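Local coordinates for molybdenum cofactor carrier protein (PDB 2IZ6) that probably binds the molybdenum cofactor and carries it, at residues A[104-109]-A[128-133]. Residues are numbered along the deposited sequence; the frame is centred on the assembly and turned at random.
Sequences NALSSN and LKAKKP
The outer part of the K132 side chain, CD, CE and NZ, reaches the backbone of 104-109. Its NZ gives a weak hydrogen bond to S108 O at 3.0 Å. The carbons behind the amine touch carbonyl oxygens too: CE lies 3.3 Å from L106 O, and CD also meets S108 O. The chain gets there by bending at chi2 (-142°) and again at chi4 (-83°), which turns the amine onto the carbonyl. A water extends the link. It donates to N109 O at 2.6 Å and accepts a weak bond from K132 NZ. N109 O also touches the P133 ring, 3.6 Å from both CG and CD. An alanine in place of K132 would probably leave S108 O and the bridging water without their amine partner and open a gap beside L106 O. At the other end of the contact, one methyl of L106, CD2, presses on A130 CB. At 3.3 Å this carbon pair is tighter than usual.

The contact joins two connections of a Rossmann-like parallel sheet. Segment 104-109 leads into strand 110-114. Segment 128-133 runs from helix 118-129 into the adjacent parallel strand 134-137. Strand 110-114, helix 118-129 and strand 134-137 thus form a beta-alpha-beta crossover, and the contact lies where its strands begin. K131 ends the helix in a Schellman motif with positive phi (61°), which turns the chain out of the helix and on toward strand 134-137.

In 104-109, S107 and S108 bond back to the turn that precedes them. S108 N bonds to A105 O. S107 OG and S107 N both bond to N104 O. S107 OG also bonds to V93 N of the second subunit, while L106 packs on A99 of the third subunit.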
ATOM      1  N   ASN A 104      -5.247  -9.118  -0.647  1.00 32.57           N
ATOM      2  CA  ASN A 104      -4.146  -9.625  -1.458  1.00 31.71           C
ATOM      3  C   ASN A 104      -4.629 -10.583  -2.588  1.00 30.41           C
ATOM      4  O   ASN A 104      -4.046 -11.643  -2.883  1.00 30.77           O
ATOM      5  CB  ASN A 104      -3.077 -10.292  -0.531  1.00 30.86           C
ATOM      6  CG  ASN A 104      -2.283  -9.248   0.298  1.00 31.11           C
ATOM      7  OD1 ASN A 104      -2.230  -8.076  -0.014  1.00 35.86           O
ATOM      8  ND2 ASN A 104      -1.648  -9.699   1.330  1.00 29.54           N
ATOM      9  N   ALA A 105      -5.700 -10.189  -3.252  1.00 30.98           N
ATOM     10  CA  ALA A 105      -6.346 -11.042  -4.249  1.00 31.78           C
ATOM     11  C   ALA A 105      -5.489 -11.505  -5.393  1.00 33.23           C
ATOM     12  O   ALA A 105      -5.850 -12.501  -5.987  1.00 34.78           O
ATOM     13  CB  ALA A 105      -7.561 -10.291  -4.794  1.00 33.66           C
ATOM     14  N   LEU A 106      -4.438 -10.742  -5.800  1.00 31.73           N
ATOM     15  CA  LEU A 106      -3.404 -11.181  -6.819  1.00 30.89           C
ATOM     16  C   LEU A 106      -2.751 -12.567  -6.460  1.00 29.58           C
ATOM     17  O   LEU A 106      -2.063 -13.177  -7.268  1.00 29.99           O
ATOM     18  CB  LEU A 106      -2.290 -10.126  -7.037  1.00 32.58           C
ATOM     19  CG  LEU A 106      -2.426  -8.712  -7.692  1.00 37.72           C
ATOM     20  CD1 LEU A 106      -1.112  -8.019  -7.770  1.00 38.16           C
ATOM     21  CD2 LEU A 106      -3.037  -8.793  -9.093  1.00 43.05           C
ATOM     22  N   SER A 107      -2.923 -13.022  -5.241  1.00 28.72           N
ATOM     23  CA  SER A 107      -2.459 -14.292  -4.800  1.00 28.66           C
ATOM     24  C   SER A 107      -3.350 -15.414  -5.316  1.00 28.13           C
ATOM     25  O   SER A 107      -2.935 -16.550  -5.336  1.00 31.30           O
ATOM     26  CB  SER A 107      -2.465 -14.357  -3.271  1.00 28.70           C
ATOM     27  OG  SER A 107      -1.862 -13.186  -2.685  1.00 29.99           O
ATOM     28  N   SER A 108      -4.598 -15.067  -5.578  1.00 28.18           N
ATOM     29  CA  SER A 108      -5.556 -16.120  -5.967  0.50 27.78           C
ATOM     30  C   SER A 108      -5.414 -16.556  -7.407  1.00 28.19           C
ATOM     31  O   SER A 108      -5.093 -15.779  -8.297  1.00 31.22           O
ATOM     32  CB  SER A 108      -6.967 -15.653  -5.733  0.50 26.80           C
ATOM     33  OG  SER A 108      -7.248 -14.616  -6.637  0.50 25.90           O
ATOM     34  N   ASN A 109      -5.691 -17.840  -7.683  1.00 25.80           N
ATOM     35  CA  ASN A 109      -5.725 -18.346  -9.054  1.00 27.33           C
ATOM     36  C   ASN A 109      -6.975 -17.894  -9.832  1.00 27.17           C
ATOM     37  O   ASN A 109      -6.995 -17.597 -11.004  1.00 25.44           O
ATOM     38  CB  ASN A 109      -5.718 -19.871  -9.038  1.00 28.54           C
ATOM     39  CG  ASN A 109      -4.436 -20.438  -8.564  1.00 32.41           C
ATOM     40  OD1 ASN A 109      -3.506 -20.592  -9.354  1.00 41.45           O
ATOM     41  ND2 ASN A 109      -4.326 -20.690  -7.295  1.00 28.38           N
ATOM     42  N   LEU A 128      -9.125  -8.061 -13.105  1.00 23.59           N
ATOM     43  CA  LEU A 128      -9.098  -7.995 -14.568  1.00 24.51           C
ATOM     44  C   LEU A 128      -7.952  -7.219 -15.070  1.00 25.35           C
ATOM     45  O   LEU A 128      -7.373  -7.616 -16.085  1.00 24.87           O
ATOM     46  CB  LEU A 128     -10.387  -7.456 -15.164  1.00 24.17           C
ATOM     47  CG  LEU A 128     -11.643  -8.259 -14.764  1.00 26.34           C
ATOM     48  CD1 LEU A 128     -12.905  -7.556 -15.229  1.00 30.18           C
ATOM     49  CD2 LEU A 128     -11.618  -9.682 -15.385  1.00 24.26           C
ATOM     50  N   LYS A 129      -7.576  -6.126 -14.383  1.00 24.94           N
ATOM     51  CA  LYS A 129      -6.366  -5.402 -14.790  1.00 25.25           C
ATOM     52  C   LYS A 129      -5.119  -6.297 -14.773  1.00 24.02           C
ATOM     53  O   LYS A 129      -4.251  -6.213 -15.654  1.00 24.74           O
ATOM     54  CB  LYS A 129      -6.201  -4.164 -13.916  1.00 25.23           C
ATOM     55  CG  LYS A 129      -5.003  -3.302 -14.226  1.00 25.55           C
ATOM     56  CD  LYS A 129      -5.044  -1.966 -13.397  1.00 28.55           C
ATOM     57  CE  LYS A 129      -3.681  -1.222 -13.314  1.00 30.79           C
ATOM     58  NZ  LYS A 129      -2.913  -1.134 -14.579  1.00 37.98           N
ATOM     59  N   ALA A 130      -5.071  -7.197 -13.782  1.00 25.35           N
ATOM     60  CA  ALA A 130      -3.971  -8.162 -13.649  1.00 26.56           C
ATOM     61  C   ALA A 130      -4.113  -9.361 -14.591  1.00 28.61           C
ATOM     62  O   ALA A 130      -3.274 -10.290 -14.510  1.00 30.09           O
ATOM     63  CB  ALA A 130      -3.916  -8.656 -12.234  1.00 26.82           C
ATOM     64  N   LYS A 131      -5.173  -9.396 -15.401  1.00 28.51           N
ATOM     65  CA  LYS A 131      -5.482 -10.505 -16.311  1.00 28.91           C
ATOM     66  C   LYS A 131      -5.716 -11.830 -15.578  1.00 30.13           C
ATOM     67  O   LYS A 131      -5.348 -12.912 -16.013  1.00 29.97           O
ATOM     68  CB  LYS A 131      -4.423 -10.630 -17.425  1.00 30.50           C
ATOM     69  CG  LYS A 131      -4.068  -9.320 -18.090  1.00 32.48           C
ATOM     70  CD  LYS A 131      -5.172  -8.724 -18.856  1.00 35.81           C
ATOM     71  CE  LYS A 131      -4.695  -7.366 -19.456  1.00 36.89           C
ATOM     72  NZ  LYS A 131      -5.746  -6.743 -20.345  1.00 37.77           N
ATOM     73  N   LYS A 132      -6.433 -11.741 -14.474  1.00 28.24           N
ATOM     74  CA  LYS A 132      -6.819 -12.895 -13.719  1.00 29.61           C
ATOM     75  C   LYS A 132      -8.307 -13.111 -13.989  1.00 27.77           C
ATOM     76  O   LYS A 132      -9.102 -12.126 -14.123  1.00 24.74           O
ATOM     77  CB  LYS A 132      -6.593 -12.661 -12.207  1.00 29.91           C
ATOM     78  CG  LYS A 132      -5.089 -12.695 -11.783  1.00 36.54           C
ATOM     79  CD  LYS A 132      -4.963 -13.398 -10.387  1.00 37.48           C
ATOM     80  CE  LYS A 132      -3.617 -13.908 -10.092  1.00 36.58           C
ATOM     81  NZ  LYS A 132      -3.433 -15.223 -10.700  1.00 44.78           N
ATOM     82  N   PRO A 133      -8.718 -14.375 -14.063  1.00 24.72           N
ATOM     83  CA  PRO A 133     -10.129 -14.665 -14.260  1.00 24.05           C
ATOM     84  C   PRO A 133     -11.012 -14.435 -13.053  1.00 24.43           C
ATOM     85  O   PRO A 133     -10.582 -14.607 -11.928  1.00 26.94           O
ATOM     86  CB  PRO A 133     -10.171 -16.138 -14.582  1.00 25.14           C
ATOM     87  CG  PRO A 133      -8.987 -16.650 -13.896  1.00 26.48           C
ATOM     88  CD  PRO A 133      -7.966 -15.594 -13.806  1.00 27.08           C
TER
HETATM   89  O   HOH W   1      -4.933 -17.228 -12.602  1.00 53.36           O